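Local coordinates for aminoglycoside N(3)-acetyltransferase (Enterobacter cloacae, PDB 6NP3), which transfers an acetyl group from acetyl-CoA to the N3 amine of 2-deoxystreptamine antibiotics such as gentamicin, and so probably confers resistance to them, at residues 10-15 / 47-52; 41-46 / 106-111; 149-154 / 249-254. All blocks are in the same frame, centred on the assembly; numbering follows the deposited sequence. Where two conformers were deposited one is given.

Contact 1 (10-15 / 47-52); sequences RQLRDL and IEAVGP
The carbonyl oxygen of Ala-49, in the last turn of helix 39-50, is gripped by both terminal nitrogens of Arg-13 in the conformer given. NH1 of Arg-13 donates to Ala-49 O at 2.8 Å and NH2 of Arg-13 to the same Ala-49 O at 2.9 Å, an end-on fork closing on a single atom. Because the two N-H bonds share one acceptor, neither is straight: the N-H...O angles are 146° for NH1 and 137° for NH2. The oxygen sits at the edge of the guanidinium, close to its plane, while both donors stand tilted from the carbonyl plane of Ala-49. Arg-13 leaves helix 5-15 heading past its partner rather than at it, and the bend at chi2 (-101°) swings the guanidinium across. NH1 has a second acceptor in Val-17 O, and this further bond helps fix the rotation of the group.

Two N-terminal helices, 5-15 and 39-50, are thus joined where the second one ends. Gly-51, with positive phi, marks that end as the first residue to leave the helical conformation. The charged group meets a carbonyl of the last turn, where the helix dipole would be expected to favour a cation. Beside the polar bridge the packing is apolar. CD1 of Leu-12 lies 4.0 Å from CB of Ala-49, and CB of Leu-12 approaches the same methyl at 4.1 Å. CB of Ala-49 also lies 4.0 Å from NH1 of Arg-13. Leu-12 also touches Leu-158 and Val-241 on strands of the main sheet.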
ATOM      1  N   ARG A  10      -9.056 -10.624 -19.225  1.00 16.31           N
ATOM      2  CA  ARG A  10     -10.447 -10.398 -19.588  1.00 17.07           C
ATOM      3  C   ARG A  10     -11.285 -10.137 -18.347  1.00 16.94           C
ATOM      4  O   ARG A  10     -12.203  -9.316 -18.378  1.00 16.72           O
ATOM      5  CB  ARG A  10     -11.005 -11.571 -20.398  1.00 18.96           C
ATOM      6  CG  ARG A  10     -10.197 -11.910 -21.647  1.00 21.82           C
ATOM      7  CD  ARG A  10      -9.917 -10.697 -22.522  1.00 23.42           C
ATOM      8  NE  ARG A  10     -11.112 -10.150 -23.164  1.00 23.54           N
ATOM      9  CZ  ARG A  10     -11.160  -8.971 -23.770  1.00 25.63           C
ATOM     10  NH1 ARG A  10     -10.084  -8.199 -23.814  1.00 27.76           N
ATOM     11  NH2 ARG A  10     -12.290  -8.557 -24.323  1.00 27.07           N
ATOM     12  N   GLN A  11     -11.010 -10.853 -17.252  1.00 16.01           N
ATOM     13  CA  GLN A  11     -11.713 -10.580 -15.999  1.00 16.29           C
ATOM     14  C   GLN A  11     -11.441  -9.165 -15.481  1.00 15.11           C
ATOM     15  O   GLN A  11     -12.353  -8.502 -14.970  1.00 15.24           O
ATOM     16  CB  GLN A  11     -11.296 -11.592 -14.938  1.00 16.17           C
ATOM     17  CG  GLN A  11     -11.860 -12.977 -15.117  1.00 17.49           C
ATOM     18  CD  GLN A  11     -11.286 -13.951 -14.134  1.00 17.96           C
ATOM     19  OE1 GLN A  11     -10.114 -13.894 -13.819  1.00 18.48           O
ATOM     20  NE2 GLN A  11     -12.116 -14.847 -13.624  1.00 19.81           N
ATOM     21  N   LEU A  12     -10.194  -8.696 -15.582  1.00 14.84           N
ATOM     22  CA  LEU A  12      -9.872  -7.342 -15.150  1.00 14.52           C
ATOM     23  C   LEU A  12     -10.597  -6.314 -16.000  1.00 14.97           C
ATOM     24  O   LEU A  12     -11.108  -5.308 -15.486  1.00 14.41           O
ATOM     25  CB  LEU A  12      -8.362  -7.149 -15.186  1.00 14.45           C
ATOM     26  CG  LEU A  12      -7.582  -7.922 -14.116  1.00 15.00           C
ATOM     27  CD1 LEU A  12      -6.107  -8.002 -14.440  1.00 15.96           C
ATOM     28  CD2 LEU A  12      -7.789  -7.275 -12.761  1.00 15.14           C
ATOM     29  N   ARG A  13     -10.689  -6.567 -17.309  0.77 14.96           N
ATOM     30  CA  ARG A  13     -11.443  -5.671 -18.171  0.77 15.95           C
ATOM     31  C   ARG A  13     -12.910  -5.663 -17.769  0.77 15.91           C
ATOM     32  O   ARG A  13     -13.546  -4.603 -17.719  0.77 16.15           O
ATOM     33  CB  ARG A  13     -11.272  -6.096 -19.630  0.77 18.39           C
ATOM     34  CG  ARG A  13      -9.876  -5.872 -20.198  0.77 22.96           C
ATOM     35  CD  ARG A  13      -9.844  -4.612 -21.060  0.77 25.87           C
ATOM     36  NE  ARG A  13      -8.522  -4.286 -21.592  0.77 26.64           N
ATOM     37  CZ  ARG A  13      -7.583  -3.641 -20.904  0.77 25.15           C
ATOM     38  NH1 ARG A  13      -7.807  -3.265 -19.650  0.77 20.91           N
ATOM     39  NH2 ARG A  13      -6.418  -3.374 -21.478  0.77 27.26           N
ATOM     40  N   ASP A  14     -13.468  -6.845 -17.493  1.00 15.90           N
ATOM     41  CA  ASP A  14     -14.872  -6.910 -17.094  1.00 17.36           C
ATOM     42  C   ASP A  14     -15.114  -6.099 -15.829  1.00 16.70           C
ATOM     43  O   ASP A  14     -16.176  -5.495 -15.666  1.00 17.89           O
ATOM     44  CB  ASP A  14     -15.305  -8.344 -16.789  1.00 18.99           C
ATOM     45  CG  ASP A  14     -15.465  -9.201 -18.004  1.00 23.20           C
ATOM     46  OD1 ASP A  14     -15.573  -8.656 -19.110  1.00 24.97           O
ATOM     47  OD2 ASP A  14     -15.493 -10.432 -17.820  1.00 23.98           O
ATOM     48  N   LEU A  15     -14.146  -6.084 -14.918  1.00 15.99           N
ATOM     49  CA  LEU A  15     -14.293  -5.368 -13.661  1.00 15.99           C
ATOM     50  C   LEU A  15     -14.179  -3.865 -13.839  1.00 16.55           C
ATOM     51  O   LEU A  15     -14.606  -3.103 -12.962  1.00 18.46           O
ATOM     52  CB  LEU A  15     -13.192  -5.857 -12.734  1.00 16.98           C
ATOM     53  CG  LEU A  15     -13.310  -5.461 -11.274  1.00 18.02           C
ATOM     54  CD1 LEU A  15     -14.507  -6.124 -10.627  1.00 18.75           C
ATOM     55  CD2 LEU A  15     -12.025  -5.826 -10.551  1.00 17.77           C
ATOM     56  N   ILE A  47      -0.251  -5.791 -15.570  1.00 16.00           N
ATOM     57  CA  ILE A  47       0.515  -4.930 -16.452  1.00 17.57           C
ATOM     58  C   ILE A  47      -0.133  -4.858 -17.821  1.00 16.78           C
ATOM     59  O   ILE A  47      -0.229  -3.780 -18.416  1.00 16.84           O
ATOM     60  CB  ILE A  47       1.967  -5.437 -16.508  1.00 19.38           C
ATOM     61  CG1 ILE A  47       2.632  -5.245 -15.145  1.00 21.15           C
ATOM     62  CG2 ILE A  47       2.754  -4.753 -17.607  1.00 20.99           C
ATOM     63  CD1 ILE A  47       3.979  -5.903 -15.021  1.00 24.02           C
ATOM     64  N   GLU A  48      -0.608  -5.988 -18.332  1.00 17.22           N
ATOM     65  CA  GLU A  48      -1.262  -5.976 -19.630  1.00 17.53           C
ATOM     66  C   GLU A  48      -2.580  -5.209 -19.577  1.00 16.18           C
ATOM     67  O   GLU A  48      -2.927  -4.475 -20.506  1.00 16.97           O
ATOM     68  CB  GLU A  48      -1.502  -7.416 -20.069  1.00 20.18           C
ATOM     69  CG  GLU A  48      -2.132  -7.506 -21.429  1.00 23.87           C
ATOM     70  CD  GLU A  48      -2.029  -8.883 -22.039  1.00 29.17           C
ATOM     71  OE1 GLU A  48      -3.026  -9.334 -22.625  1.00 30.68           O
ATOM     72  OE2 GLU A  48      -0.956  -9.500 -21.926  1.00 32.93           O
ATOM     73  N   ALA A  49      -3.329  -5.359 -18.479  1.00 14.98           N
ATOM     74  CA  ALA A  49      -4.618  -4.682 -18.368  1.00 14.88           C
ATOM     75  C   ALA A  49      -4.473  -3.160 -18.334  1.00 14.59           C
ATOM     76  O   ALA A  49      -5.277  -2.446 -18.947  1.00 16.32           O
ATOM     77  CB  ALA A  49      -5.399  -5.173 -17.152  1.00 14.91           C
ATOM     78  N   VAL A  50      -3.473  -2.635 -17.624  1.00 13.60           N
ATOM     79  CA  VAL A  50      -3.288  -1.180 -17.596  1.00 13.47           C
ATOM     80  C   VAL A  50      -2.581  -0.676 -18.848  1.00 13.87           C
ATOM     81  O   VAL A  50      -2.654   0.521 -19.158  1.00 14.47           O
ATOM     82  CB  VAL A  50      -2.615  -0.668 -16.312  1.00 14.46           C
ATOM     83  CG1 VAL A  50      -3.449  -1.103 -15.095  1.00 15.13           C
ATOM     84  CG2 VAL A  50      -1.194  -1.120 -16.232  1.00 14.72           C
ATOM     85  N   GLY A  51      -1.933  -1.559 -19.596  1.00 14.92           N
ATOM     86  CA  GLY A  51      -1.337  -1.192 -20.859  1.00 17.19           C
ATOM     87  C   GLY A  51      -0.061  -0.393 -20.716  1.00 17.07           C
ATOM     88  O   GLY A  51       0.383  -0.044 -19.620  1.00 15.88           O
ATOM     89  N   PRO A  52       0.570  -0.101 -21.852  1.00 18.85           N
ATOM     90  CA  PRO A  52       1.850   0.622 -21.818  1.00 19.95           C
ATOM     91  C   PRO A  52       1.767   2.071 -21.357  1.00 17.04           C
ATOM     92  O   PRO A  52       2.815   2.643 -21.039  1.00 17.26           O
ATOM     93  CB  PRO A  52       2.355   0.513 -23.265  1.00 21.65           C
ATOM     94  CG  PRO A  52       1.125   0.342 -24.064  1.00 20.95           C
ATOM     95  CD  PRO A  52       0.173  -0.476 -23.217  1.00 20.82           C
TER

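Contact 2 (41-46 / 106-111); sequences TLVDAL and RTYPGC
Tyr-108 reaches from the loop after helix 101-106 to helix 39-50, where its ring meets Val-43 and Asp-44. From CB, the chain sets out toward the helix with CG anti to the backbone N (chi1 -168°). CD1 of Tyr-108 comes within 4.3 Å of CG1 of Val-43, which meets the ring obliquely in a loose apolar contact. One atom further along, CE1 of Tyr-108 passes 4.0 Å from OD1 of Asp-44, with the carboxylate and ring planes turned 65° apart. At the tip, the link to the acid runs through a water molecule: it lies 2.6 Å from Tyr-108 OH and donates to Asp-44 OD1 at 2.8 Å. That same carboxylate oxygen also accepts from Gln-40 NE2, one helical turn earlier, a bond that helps hold the acid in place. CD of Pro-109 covers one face of the ring 3.5 Å above its plane, offset toward the rim. The backbone then folds through a type II beta turn, Tyr-108 to Cys-111, with Gly-110 at its positive-phi position. Beyond these segments, Tyr-108 rests on Ile-124 of strand 121-124, while Val-43 packs against Ile-101, Phe-104 and Ile-105 of helix 101-106.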
ATOM      1  N   THR A  41       1.894 -14.721 -13.126  1.00 18.74           N
ATOM      2  CA  THR A  41       0.784 -14.684 -14.081  1.00 19.16           C
ATOM      3  C   THR A  41      -0.133 -13.498 -13.813  1.00 17.47           C
ATOM      4  O   THR A  41      -0.560 -12.801 -14.741  1.00 17.63           O
ATOM      5  CB  THR A  41       0.002 -16.000 -14.025  1.00 21.30           C
ATOM      6  OG1 THR A  41       0.891 -17.076 -14.354  1.00 23.90           O
ATOM      7  CG2 THR A  41      -1.182 -15.990 -14.990  1.00 21.90           C
ATOM      8  N   LEU A  42      -0.444 -13.251 -12.545  1.00 17.01           N
ATOM      9  CA  LEU A  42      -1.296 -12.125 -12.199  1.00 16.42           C
ATOM     10  C   LEU A  42      -0.573 -10.798 -12.329  1.00 15.69           C
ATOM     11  O   LEU A  42      -1.187  -9.819 -12.758  1.00 15.86           O
ATOM     12  CB  LEU A  42      -1.847 -12.321 -10.799  1.00 17.58           C
ATOM     13  CG  LEU A  42      -2.757 -11.210 -10.287  1.00 17.28           C
ATOM     14  CD1 LEU A  42      -3.911 -10.918 -11.172  1.00 18.49           C
ATOM     15  CD2 LEU A  42      -3.264 -11.619  -8.891  1.00 18.34           C
ATOM     16  N   VAL A  43       0.709 -10.727 -11.972  1.00 15.75           N
ATOM     17  CA  VAL A  43       1.471  -9.506 -12.234  1.00 15.94           C
ATOM     18  C   VAL A  43       1.439  -9.174 -13.727  1.00 15.65           C
ATOM     19  O   VAL A  43       1.183  -8.030 -14.130  1.00 15.93           O
ATOM     20  CB  VAL A  43       2.913  -9.658 -11.714  1.00 16.52           C
ATOM     21  CG1 VAL A  43       3.755  -8.472 -12.103  1.00 17.26           C
ATOM     22  CG2 VAL A  43       2.932  -9.833 -10.231  1.00 17.80           C
ATOM     23  N   ASP A  44       1.724 -10.172 -14.577  1.00 16.20           N
ATOM     24  CA  ASP A  44       1.696  -9.951 -16.022  1.00 16.66           C
ATOM     25  C   ASP A  44       0.320  -9.507 -16.483  1.00 15.70           C
ATOM     26  O   ASP A  44       0.191  -8.653 -17.367  1.00 16.47           O
ATOM     27  CB  ASP A  44       2.107 -11.219 -16.781  1.00 18.37           C
ATOM     28  CG  ASP A  44       3.550 -11.612 -16.547  1.00 20.46           C
ATOM     29  OD1 ASP A  44       4.379 -10.759 -16.172  1.00 20.92           O
ATOM     30  OD2 ASP A  44       3.873 -12.795 -16.788  1.00 22.47           O
ATOM     31  N   ALA A  45      -0.726 -10.107 -15.929  1.00 15.65           N
ATOM     32  CA  ALA A  45      -2.075  -9.729 -16.325  1.00 15.48           C
ATOM     33  C   ALA A  45      -2.390  -8.288 -15.929  1.00 15.39           C
ATOM     34  O   ALA A  45      -3.015  -7.555 -16.702  1.00 16.09           O
ATOM     35  CB  ALA A  45      -3.078 -10.671 -15.667  1.00 15.29           C
ATOM     36  N   LEU A  46      -1.980  -7.867 -14.729  1.00 15.17           N
ATOM     37  CA  LEU A  46      -2.205  -6.488 -14.305  1.00 15.59           C
ATOM     38  C   LEU A  46      -1.503  -5.499 -15.226  1.00 15.26           C
ATOM     39  O   LEU A  46      -2.075  -4.469 -15.607  1.00 15.15           O
ATOM     40  CB  LEU A  46      -1.717  -6.307 -12.868  1.00 17.39           C
ATOM     41  CG  LEU A  46      -2.439  -7.073 -11.761  1.00 20.83           C
ATOM     42  CD1 LEU A  46      -1.654  -7.037 -10.474  1.00 23.19           C
ATOM     43  CD2 LEU A  46      -3.824  -6.463 -11.586  1.00 23.87           C
ATOM     44  N   ARG A 106       7.831  -5.946  -7.107  1.00 15.21           N
ATOM     45  CA  ARG A 106       8.983  -5.083  -6.918  1.00 15.70           C
ATOM     46  C   ARG A 106      10.204  -5.543  -7.713  1.00 15.76           C
ATOM     47  O   ARG A 106      11.051  -4.714  -8.048  1.00 16.42           O
ATOM     48  CB  ARG A 106       9.294  -4.906  -5.431  1.00 17.69           C
ATOM     49  CG  ARG A 106      10.000  -6.063  -4.777  1.00 18.87           C
ATOM     50  CD  ARG A 106      11.492  -5.798  -4.619  1.00 19.54           C
ATOM     51  NE  ARG A 106      12.160  -6.956  -4.047  1.00 18.86           N
ATOM     52  CZ  ARG A 106      13.458  -7.187  -4.146  1.00 20.13           C
ATOM     53  NH1 ARG A 106      14.240  -6.279  -4.701  1.00 21.08           N
ATOM     54  NH2 ARG A 106      13.968  -8.294  -3.628  1.00 21.69           N
ATOM     55  N   THR A 107      10.314  -6.834  -8.031  1.00 16.58           N
ATOM     56  CA  THR A 107      11.415  -7.334  -8.856  1.00 18.03           C
ATOM     57  C   THR A 107      11.135  -7.273 -10.357  1.00 18.23           C
ATOM     58  O   THR A 107      11.987  -7.688 -11.157  1.00 19.70           O
ATOM     59  CB  THR A 107      11.778  -8.776  -8.454  1.00 19.72           C
ATOM     60  OG1 THR A 107      10.629  -9.618  -8.555  1.00 20.17           O
ATOM     61  CG2 THR A 107      12.351  -8.814  -7.045  1.00 19.97           C
ATOM     62  N   TYR A 108       9.979  -6.781 -10.767  1.00 17.05           N
ATOM     63  CA  TYR A 108       9.686  -6.686 -12.189  1.00 17.98           C
ATOM     64  C   TYR A 108      10.666  -5.726 -12.853  1.00 17.93           C
ATOM     65  O   TYR A 108      10.981  -4.663 -12.305  1.00 17.23           O
ATOM     66  CB  TYR A 108       8.264  -6.171 -12.380  1.00 18.05           C
ATOM     67  CG  TYR A 108       7.772  -6.311 -13.787  1.00 18.57           C
ATOM     68  CD1 TYR A 108       7.343  -7.544 -14.250  1.00 21.10           C
ATOM     69  CD2 TYR A 108       7.742  -5.223 -14.654  1.00 18.59           C
ATOM     70  CE1 TYR A 108       6.902  -7.705 -15.535  1.00 21.69           C
ATOM     71  CE2 TYR A 108       7.290  -5.378 -15.952  1.00 20.02           C
ATOM     72  CZ  TYR A 108       6.871  -6.623 -16.369  1.00 21.30           C
ATOM     73  OH  TYR A 108       6.420  -6.793 -17.655  1.00 24.09           O
ATOM     74  N   PRO A 109      11.173  -6.050 -14.038  1.00 19.95           N
ATOM     75  CA  PRO A 109      12.139  -5.146 -14.669  1.00 20.32           C
ATOM     76  C   PRO A 109      11.560  -3.755 -14.878  1.00 18.98           C
ATOM     77  O   PRO A 109      10.455  -3.587 -15.383  1.00 21.04           O
ATOM     78  CB  PRO A 109      12.461  -5.838 -15.996  1.00 22.57           C
ATOM     79  CG  PRO A 109      12.128  -7.269 -15.763  1.00 23.69           C
ATOM     80  CD  PRO A 109      10.942  -7.264 -14.836  1.00 21.56           C
ATOM     81  N   GLY A 110      12.323  -2.757 -14.478  1.00 19.18           N
ATOM     82  CA  GLY A 110      11.902  -1.382 -14.579  1.00 18.43           C
ATOM     83  C   GLY A 110      11.085  -0.861 -13.413  1.00 17.16           C
ATOM     84  O   GLY A 110      10.771   0.333 -13.401  1.00 16.99           O
ATOM     85  N   CYS A 111      10.691  -1.721 -12.468  1.00 16.24           N
ATOM     86  CA  CYS A 111       9.964  -1.257 -11.295  1.00 14.91           C
ATOM     87  C   CYS A 111      10.814  -0.229 -10.567  1.00 15.39           C
ATOM     88  O   CYS A 111      12.030  -0.392 -10.422  1.00 18.11           O
ATOM     89  CB  CYS A 111       9.643  -2.435 -10.374  1.00 14.94           C
ATOM     90  SG  CYS A 111       8.553  -2.039  -9.070  1.00 15.33           S
TER
HETATM   91  O   HOH W   1       4.753  -8.793 -18.141  1.00 27.68           O

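Contact 3 (149-154 / 249-254); sequences RFLAHA and IDAADI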
ATOM      1  N   ARG A 149       0.222  11.304  -4.245  1.00 11.41           N
ATOM      2  CA  ARG A 149       0.282  11.481  -5.692  1.00 11.18           C
ATOM      3  C   ARG A 149      -0.661  10.523  -6.419  1.00 10.97           C
ATOM      4  O   ARG A 149      -1.320  10.914  -7.388  1.00 11.67           O
ATOM      5  CB  ARG A 149       1.739  11.385  -6.143  1.00 11.36           C
ATOM      6  CG  ARG A 149       2.516  12.619  -5.720  1.00 12.26           C
ATOM      7  CD  ARG A 149       3.975  12.634  -6.205  1.00 12.67           C
ATOM      8  NE  ARG A 149       4.758  11.548  -5.635  1.00 12.35           N
ATOM      9  CZ  ARG A 149       5.298  11.571  -4.411  1.00 12.28           C
ATOM     10  NH1 ARG A 149       5.177  12.622  -3.604  1.00 13.89           N
ATOM     11  NH2 ARG A 149       5.957  10.515  -3.989  1.00 12.90           N
ATOM     12  N   PHE A 150      -0.767   9.274  -5.952  1.00 10.65           N
ATOM     13  CA  PHE A 150      -1.732   8.314  -6.494  1.00 10.30           C
ATOM     14  C   PHE A 150      -3.146   8.873  -6.452  1.00 10.58           C
ATOM     15  O   PHE A 150      -3.910   8.726  -7.406  1.00 11.28           O
ATOM     16  CB  PHE A 150      -1.595   7.040  -5.644  1.00 11.05           C
ATOM     17  CG  PHE A 150      -2.664   6.003  -5.822  1.00 10.37           C
ATOM     18  CD1 PHE A 150      -2.677   5.191  -6.922  1.00 10.88           C
ATOM     19  CD2 PHE A 150      -3.598   5.789  -4.839  1.00 11.80           C
ATOM     20  CE1 PHE A 150      -3.623   4.236  -7.069  1.00 11.86           C
ATOM     21  CE2 PHE A 150      -4.554   4.799  -5.003  1.00 11.89           C
ATOM     22  CZ  PHE A 150      -4.545   4.035  -6.114  1.00 12.01           C
ATOM     23  N   LEU A 151      -3.505   9.518  -5.336  1.00 11.07           N
ATOM     24  CA  LEU A 151      -4.833  10.071  -5.173  1.00 11.54           C
ATOM     25  C   LEU A 151      -5.051  11.254  -6.091  1.00 12.80           C
ATOM     26  O   LEU A 151      -6.195  11.547  -6.436  1.00 15.59           O
ATOM     27  CB  LEU A 151      -5.054  10.550  -3.746  1.00 12.87           C
ATOM     28  CG  LEU A 151      -5.122   9.437  -2.709  1.00 12.95           C
ATOM     29  CD1 LEU A 151      -5.055   9.977  -1.292  1.00 14.77           C
ATOM     30  CD2 LEU A 151      -6.323   8.538  -2.899  1.00 15.59           C
ATOM     31  N   ALA A 152      -3.990  11.923  -6.526  1.00 11.88           N
ATOM     32  CA  ALA A 152      -4.086  12.998  -7.504  1.00 12.92           C
ATOM     33  C   ALA A 152      -4.025  12.498  -8.948  1.00 12.85           C
ATOM     34  O   ALA A 152      -4.160  13.307  -9.879  1.00 16.08           O
ATOM     35  CB  ALA A 152      -2.970  14.030  -7.242  1.00 14.56           C
ATOM     36  N   HIS A 153      -3.827  11.199  -9.154  1.00 12.12           N
ATOM     37  CA  HIS A 153      -3.537  10.615 -10.455  1.00 11.95           C
ATOM     38  C   HIS A 153      -4.619   9.623 -10.847  1.00 12.09           C
ATOM     39  O   HIS A 153      -4.354   8.621 -11.506  1.00 12.53           O
ATOM     40  CB  HIS A 153      -2.178   9.932 -10.408  1.00 12.60           C
ATOM     41  CG  HIS A 153      -1.543   9.693 -11.739  1.00 12.83           C
ATOM     42  ND1 HIS A 153      -1.616  10.569 -12.804  1.00 15.37           N
ATOM     43  CD2 HIS A 153      -0.770   8.665 -12.147  1.00 14.57           C
ATOM     44  CE1 HIS A 153      -0.899  10.089 -13.810  1.00 13.93           C
ATOM     45  NE2 HIS A 153      -0.372   8.938 -13.434  1.00 14.39           N
ATOM     46  N   ALA A 154      -5.856   9.920 -10.456  1.00 12.37           N
ATOM     47  CA  ALA A 154      -7.009   9.139 -10.876  1.00 12.69           C
ATOM     48  C   ALA A 154      -6.902   7.705 -10.381  1.00 11.54           C
ATOM     49  O   ALA A 154      -7.376   6.781 -11.026  1.00 12.42           O
ATOM     50  CB  ALA A 154      -7.253   9.196 -12.394  1.00 14.38           C
ATOM     51  N   ILE A 249     -12.173   0.266  -6.848  1.00 13.01           N
ATOM     52  CA  ILE A 249     -12.628   1.389  -6.037  1.00 12.83           C
ATOM     53  C   ILE A 249     -11.960   2.675  -6.498  1.00 12.50           C
ATOM     54  O   ILE A 249     -10.743   2.701  -6.730  1.00 12.75           O
ATOM     55  CB  ILE A 249     -12.236   1.118  -4.568  1.00 14.04           C
ATOM     56  CG1 ILE A 249     -12.986  -0.095  -4.026  1.00 15.15           C
ATOM     57  CG2 ILE A 249     -12.481   2.334  -3.685  1.00 14.74           C
ATOM     58  CD1 ILE A 249     -12.422  -0.673  -2.763  1.00 16.99           C
ATOM     59  N   ASP A 250     -12.737   3.751  -6.629  0.61 12.84           N
ATOM     60  CA  ASP A 250     -12.157   5.060  -6.893  0.61 13.25           C
ATOM     61  C   ASP A 250     -11.451   5.545  -5.626  0.61 12.34           C
ATOM     62  O   ASP A 250     -12.080   5.723  -4.571  0.61 12.76           O
ATOM     63  CB  ASP A 250     -13.226   6.062  -7.336  0.61 14.63           C
ATOM     64  CG  ASP A 250     -12.630   7.407  -7.678  0.61 16.30           C
ATOM     65  OD1 ASP A 250     -12.185   7.588  -8.819  0.61 20.27           O
ATOM     66  OD2 ASP A 250     -12.514   8.300  -6.835  0.61 15.61           O
ATOM     67  N   ALA A 251     -10.136   5.751  -5.715  1.00 11.73           N
ATOM     68  CA  ALA A 251      -9.338   6.022  -4.523  1.00 11.84           C
ATOM     69  C   ALA A 251      -9.655   7.387  -3.943  1.00 11.35           C
ATOM     70  O   ALA A 251      -9.789   7.546  -2.725  1.00 11.90           O
ATOM     71  CB  ALA A 251      -7.847   5.930  -4.844  1.00 12.25           C
ATOM     72  N   ALA A 252      -9.738   8.409  -4.791  1.00 11.79           N
ATOM     73  CA  ALA A 252     -10.055   9.734  -4.280  1.00 12.97           C
ATOM     74  C   ALA A 252     -11.399   9.732  -3.567  1.00 12.84           C
ATOM     75  O   ALA A 252     -11.567  10.394  -2.535  1.00 13.45           O
ATOM     76  CB  ALA A 252     -10.044  10.756  -5.413  1.00 13.97           C
ATOM     77  N   ASP A 253     -12.370   8.997  -4.107  1.00 13.16           N
ATOM     78  CA  ASP A 253     -13.699   8.972  -3.503  1.00 13.31           C
ATOM     79  C   ASP A 253     -13.686   8.300  -2.134  1.00 12.62           C
ATOM     80  O   ASP A 253     -14.280   8.824  -1.187  1.00 13.33           O
ATOM     81  CB  ASP A 253     -14.692   8.279  -4.424  1.00 14.52           C
ATOM     82  CG  ASP A 253     -16.115   8.525  -4.004  1.00 16.79           C
ATOM     83  OD1 ASP A 253     -16.528   9.697  -3.972  1.00 19.38           O
ATOM     84  OD2 ASP A 253     -16.808   7.545  -3.705  1.00 18.16           O
ATOM     85  N   ILE A 254     -13.026   7.149  -1.989  1.00 12.32           N
ATOM     86  CA  ILE A 254     -13.020   6.482  -0.684  1.00 12.10           C
ATOM     87  C   ILE A 254     -12.229   7.284   0.341  1.00 12.22           C
ATOM     88  O   ILE A 254     -12.601   7.332   1.516  1.00 12.64           O
ATOM     89  CB  ILE A 254     -12.544   5.016  -0.779  1.00 12.54           C
ATOM     90  CG1 ILE A 254     -12.956   4.244   0.496  1.00 13.08           C
ATOM     91  CG2 ILE A 254     -11.054   4.930  -1.060  1.00 12.68           C
ATOM     92  CD1 ILE A 254     -12.682   2.776   0.463  1.00 13.39           C
TER
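The Phe-150 ring meets the methyl of Ala-251 obliquely, through its CE2 and CZ side, with CE2 of Phe-150 only 3.5 Å from CB of Ala-251. The Phe-150 side chain also touches Met-22 and Met-24 of strand 22-27 and Ile-157 of strand 156-160, so it is packed against the main mixed sheet. The contact joins the end of helix 146-151 to the junction where strand 244-250 gives way to the C-terminal helix 251-265. With CG anti to the backbone N (chi1 168°), the ring is carried toward Ala-251.

Next to it, Leu-151 comes to the same methyl from another direction: CD2 of Leu-151 lies 3.6 Å from CB of Ala-251 and 3.6 Å from Ala-251 O. The methyl thus sits in the corner made by the two side chains, which reach it at roughly right angles, and the backbones draw close, with CA of Leu-151 and CA of Ala-252 5.3 Å apart. Leu-151 also touches Tyr-172 of helix 170-176. Phe-150 lies about 7 Å, side chain to side chain, from His-26, a residue of the acetyl-CoA site. The start of the C-terminal helix is capped by Asp-250 at the N-cap, whose OD2, in the conformer given, accepts from Asp-253 N at 2.8 Å through its anti lone pair.

Overall arrangement
From the N terminus, helix 5-15 runs first, and contact 1 closes the loop back to it when helix 39-50 ends at 47-52. The preceding part of that helix, 41-46, opens contact 2, which closes only at 106-111, so the segments of contacts 1 and 2 alternate and the two loops cross. They share helix 39-50 and touch directly, Ile-47 CD1 lying 3.3 Å from Tyr-108 CZ. Contact 3 comes later, in series with both, closing a long loop between 149-154 and 249-254; its centre is about 18 Å from that of contact 1. Contacts 1 and 2 tie N-terminal helices and a loop together; contact 3 joins helix 146-151 to the start of helix 251-265.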